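Local coordinates for protein aromatic-amino-acid:2-oxoglutarate transaminase (Candida albicans, PDB 6HND) that probably transfers amino groups between aromatic amino acids and 2-oxoglutarate, using pyridoxal 5'-phosphate as its cofactor, at residues Q258-K264 with T321-L327. Residues are numbered along the deposited sequence; the frame is centred on the assembly and turned at random.
Sequences QSLEFRK and TPSYLEL
The first turn of helix 260-272 faces the loop 321-327, the CA atoms coming closest at Leu260 and Pro322, 6.4 Å apart, and lying 7.0 Å apart at Lys264 and Leu327. The side chain of Arg263 reaches from the helix toward 321-327. Its CG is anti to the carbonyl carbon (chi1 -67°), and the extended chain runs back past the helix start, where NE and NH2 both donate to Gln258 O, at 2.7 and 2.8 Å, with the oxygen in the guanidinium plane. The NH2 bond uses a carbonyl lone pair, whereas NE sits above the carbonyl plane. Thr321 CG2 lies over one guanidinium face, 3.4 Å from Arg263 NE. Further back, Arg263 CB makes a CH-pi contact over the Tyr324 ring, 27° off its normal. At the ring edge, Tyr324 OH donates to Gln258 OE1 (2.5 Å), a bond between buried groups; amide and ring planes stand nearly perpendicular. Leu260 CD1 rests on Pro322 CG at 3.8 Å, and Leu327 CD1 packs against the backbone at Arg263 O. Ser259 OG caps the helix by accepting from Phe262 N, and Ser323 OG forms an ST turn with Leu325 N. Ser323 OG and Tyr324 N both bond to Glu279 of strand 276-280, and Thr249 OG1 is a further partner of Arg263 NH2. The contact thus joins helix 260-272, which precedes that strand, to the connection from helix 312-319 into strand 333-338, beside the central mixed sheet of this fold-type I PLP-dependent aminotransferase.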
loop_
_atom_site.group_PDB
_atom_site.type_symbol
_atom_site.label_atom_id
_atom_site.label_comp_id
_atom_site.label_asym_id
_atom_site.label_seq_id
_atom_site.Cartn_x
_atom_site.Cartn_y
_atom_site.Cartn_z
ATOM N N GLN B 258 12.609 -27.313 4.639
ATOM C CA GLN B 258 12.218 -28.512 3.862
ATOM C C GLN B 258 13.366 -28.824 2.905
ATOM O O GLN B 258 13.809 -27.890 2.206
ATOM C CB GLN B 258 10.906 -28.283 3.104
ATOM C CG GLN B 258 9.684 -28.171 3.998
ATOM C CD GLN B 258 8.472 -27.725 3.216
ATOM O OE1 GLN B 258 8.452 -27.740 1.983
ATOM N NE2 GLN B 258 7.442 -27.330 3.933
ATOM N N SER B 259 13.825 -30.078 2.909
ATOM C CA SER B 259 14.791 -30.640 1.930
ATOM C C SER B 259 14.201 -30.558 0.518
ATOM O O SER B 259 12.947 -30.491 0.378
ATOM C CB SER B 259 15.129 -32.070 2.269
ATOM O OG SER B 259 14.044 -32.927 1.942
ATOM N N LEU B 260 15.061 -30.623 -0.497
ATOM C CA LEU B 260 14.611 -30.735 -1.904
ATOM C C LEU B 260 13.687 -31.952 -2.036
ATOM O O LEU B 260 12.607 -31.790 -2.605
ATOM C CB LEU B 260 15.822 -30.829 -2.826
ATOM C CG LEU B 260 15.510 -31.062 -4.305
ATOM C CD1 LEU B 260 14.526 -30.017 -4.855
ATOM C CD2 LEU B 260 16.810 -31.092 -5.110
ATOM N N GLU B 261 14.035 -33.100 -1.454
ATOM C CA GLU B 261 13.249 -34.340 -1.685
ATOM C C GLU B 261 11.878 -34.223 -0.981
ATOM O O GLU B 261 10.867 -34.688 -1.553
ATOM C CB GLU B 261 14.125 -35.565 -1.381
ATOM C CG GLU B 261 14.065 -36.094 0.037
ATOM C CD GLU B 261 14.801 -37.424 0.197
ATOM O OE1 GLU B 261 14.307 -38.287 0.962
ATOM O OE2 GLU B 261 15.869 -37.594 -0.457
ATOM N N PHE B 262 11.826 -33.559 0.174
ATOM C CA PHE B 262 10.560 -33.250 0.894
ATOM C C PHE B 262 9.664 -32.352 0.021
ATOM O O PHE B 262 8.473 -32.628 -0.123
ATOM C CB PHE B 262 10.881 -32.639 2.260
ATOM C CG PHE B 262 9.689 -32.497 3.164
ATOM C CD1 PHE B 262 8.779 -31.463 2.984
ATOM C CD2 PHE B 262 9.464 -33.407 4.179
ATOM C CE1 PHE B 262 7.681 -31.325 3.827
ATOM C CE2 PHE B 262 8.363 -33.279 5.011
ATOM C CZ PHE B 262 7.464 -32.251 4.821
ATOM N N ARG B 263 10.233 -31.316 -0.591
ATOM C CA ARG B 263 9.476 -30.398 -1.485
ATOM C C ARG B 263 8.915 -31.157 -2.695
ATOM O O ARG B 263 7.790 -30.834 -3.109
ATOM C CB ARG B 263 10.344 -29.232 -1.948
ATOM C CG ARG B 263 10.740 -28.278 -0.834
ATOM C CD ARG B 263 11.995 -27.494 -1.195
ATOM N NE ARG B 263 12.552 -26.934 0.015
ATOM C CZ ARG B 263 12.426 -25.672 0.395
ATOM N NH1 ARG B 263 11.842 -24.774 -0.383
ATOM N NH2 ARG B 263 12.954 -25.297 1.544
ATOM N N LYS B 264 9.642 -32.135 -3.247
ATOM C CA LYS B 264 9.138 -32.899 -4.414
ATOM C C LYS B 264 7.891 -33.650 -3.980
ATOM O O LYS B 264 6.958 -33.688 -4.770
ATOM C CB LYS B 264 10.204 -33.827 -4.991
ATOM C CG LYS B 264 11.385 -33.085 -5.610
ATOM C CD LYS B 264 12.230 -33.921 -6.555
ATOM C CE LYS B 264 13.633 -33.370 -6.690
ATOM N NZ LYS B 264 14.304 -33.914 -7.891
ATOM N N THR B 321 18.461 -23.758 -0.749
ATOM C CA THR B 321 17.504 -24.854 -1.003
ATOM C C THR B 321 16.538 -24.397 -2.087
ATOM O O THR B 321 16.042 -23.284 -1.992
ATOM C CB THR B 321 16.760 -25.284 0.257
ATOM O OG1 THR B 321 17.734 -25.445 1.296
ATOM C CG2 THR B 321 15.946 -26.531 -0.013
ATOM N N PRO B 322 16.278 -25.213 -3.148
ATOM C CA PRO B 322 15.352 -24.849 -4.210
ATOM C C PRO B 322 13.961 -24.420 -3.745
ATOM O O PRO B 322 13.456 -25.000 -2.798
ATOM C CB PRO B 322 15.228 -26.130 -5.029
ATOM C CG PRO B 322 16.581 -26.783 -4.876
ATOM C CD PRO B 322 16.931 -26.504 -3.436
ATOM N N SER B 323 13.408 -23.422 -4.455
ATOM C CA SER B 323 12.013 -22.934 -4.363
ATOM C C SER B 323 11.082 -23.967 -4.999
ATOM O O SER B 323 11.499 -24.640 -5.967
ATOM C CB SER B 323 11.872 -21.558 -5.030
ATOM O OG SER B 323 10.507 -21.197 -5.260
ATOM N N TYR B 324 9.849 -24.036 -4.500
ATOM C CA TYR B 324 8.707 -24.708 -5.172
ATOM C C TYR B 324 8.561 -24.237 -6.629
ATOM O O TYR B 324 8.005 -25.009 -7.421
ATOM C CB TYR B 324 7.430 -24.538 -4.338
ATOM C CG TYR B 324 7.345 -25.518 -3.186
ATOM C CD1 TYR B 324 6.857 -26.806 -3.389
ATOM C CD2 TYR B 324 7.793 -25.188 -1.918
ATOM C CE1 TYR B 324 6.753 -27.718 -2.350
ATOM C CE2 TYR B 324 7.705 -26.092 -0.867
ATOM C CZ TYR B 324 7.196 -27.364 -1.087
ATOM O OH TYR B 324 7.129 -28.280 -0.085
ATOM N N LEU B 325 9.017 -23.036 -6.987
ATOM C CA LEU B 325 8.975 -22.528 -8.393
ATOM C C LEU B 325 9.765 -23.490 -9.289
ATOM O O LEU B 325 9.418 -23.638 -10.485
ATOM C CB LEU B 325 9.600 -21.128 -8.485
ATOM C CG LEU B 325 8.822 -19.933 -7.909
ATOM C CD1 LEU B 325 9.618 -18.647 -8.105
ATOM C CD2 LEU B 325 7.427 -19.789 -8.513
ATOM N N GLU B 326 10.834 -24.061 -8.734
ATOM C CA GLU B 326 11.816 -24.869 -9.491
ATOM C C GLU B 326 11.180 -26.226 -9.815
ATOM O O GLU B 326 11.661 -26.842 -10.748
ATOM C CB GLU B 326 13.136 -24.962 -8.725
ATOM C CG GLU B 326 13.824 -23.615 -8.678
ATOM C CD GLU B 326 15.022 -23.503 -7.755
ATOM O OE1 GLU B 326 16.026 -24.102 -8.069
ATOM O OE2 GLU B 326 14.946 -22.771 -6.751
ATOM N N LEU B 327 10.135 -26.627 -9.088
ATOM C CA LEU B 327 9.388 -27.884 -9.312
ATOM C C LEU B 327 8.175 -27.645 -10.200
ATOM O O LEU B 327 7.716 -28.602 -10.839
ATOM C CB LEU B 327 8.939 -28.427 -7.951
ATOM C CG LEU B 327 10.074 -28.649 -6.953
ATOM C CD1 LEU B 327 9.552 -29.309 -5.702
ATOM C CD2 LEU B 327 11.172 -29.498 -7.578
#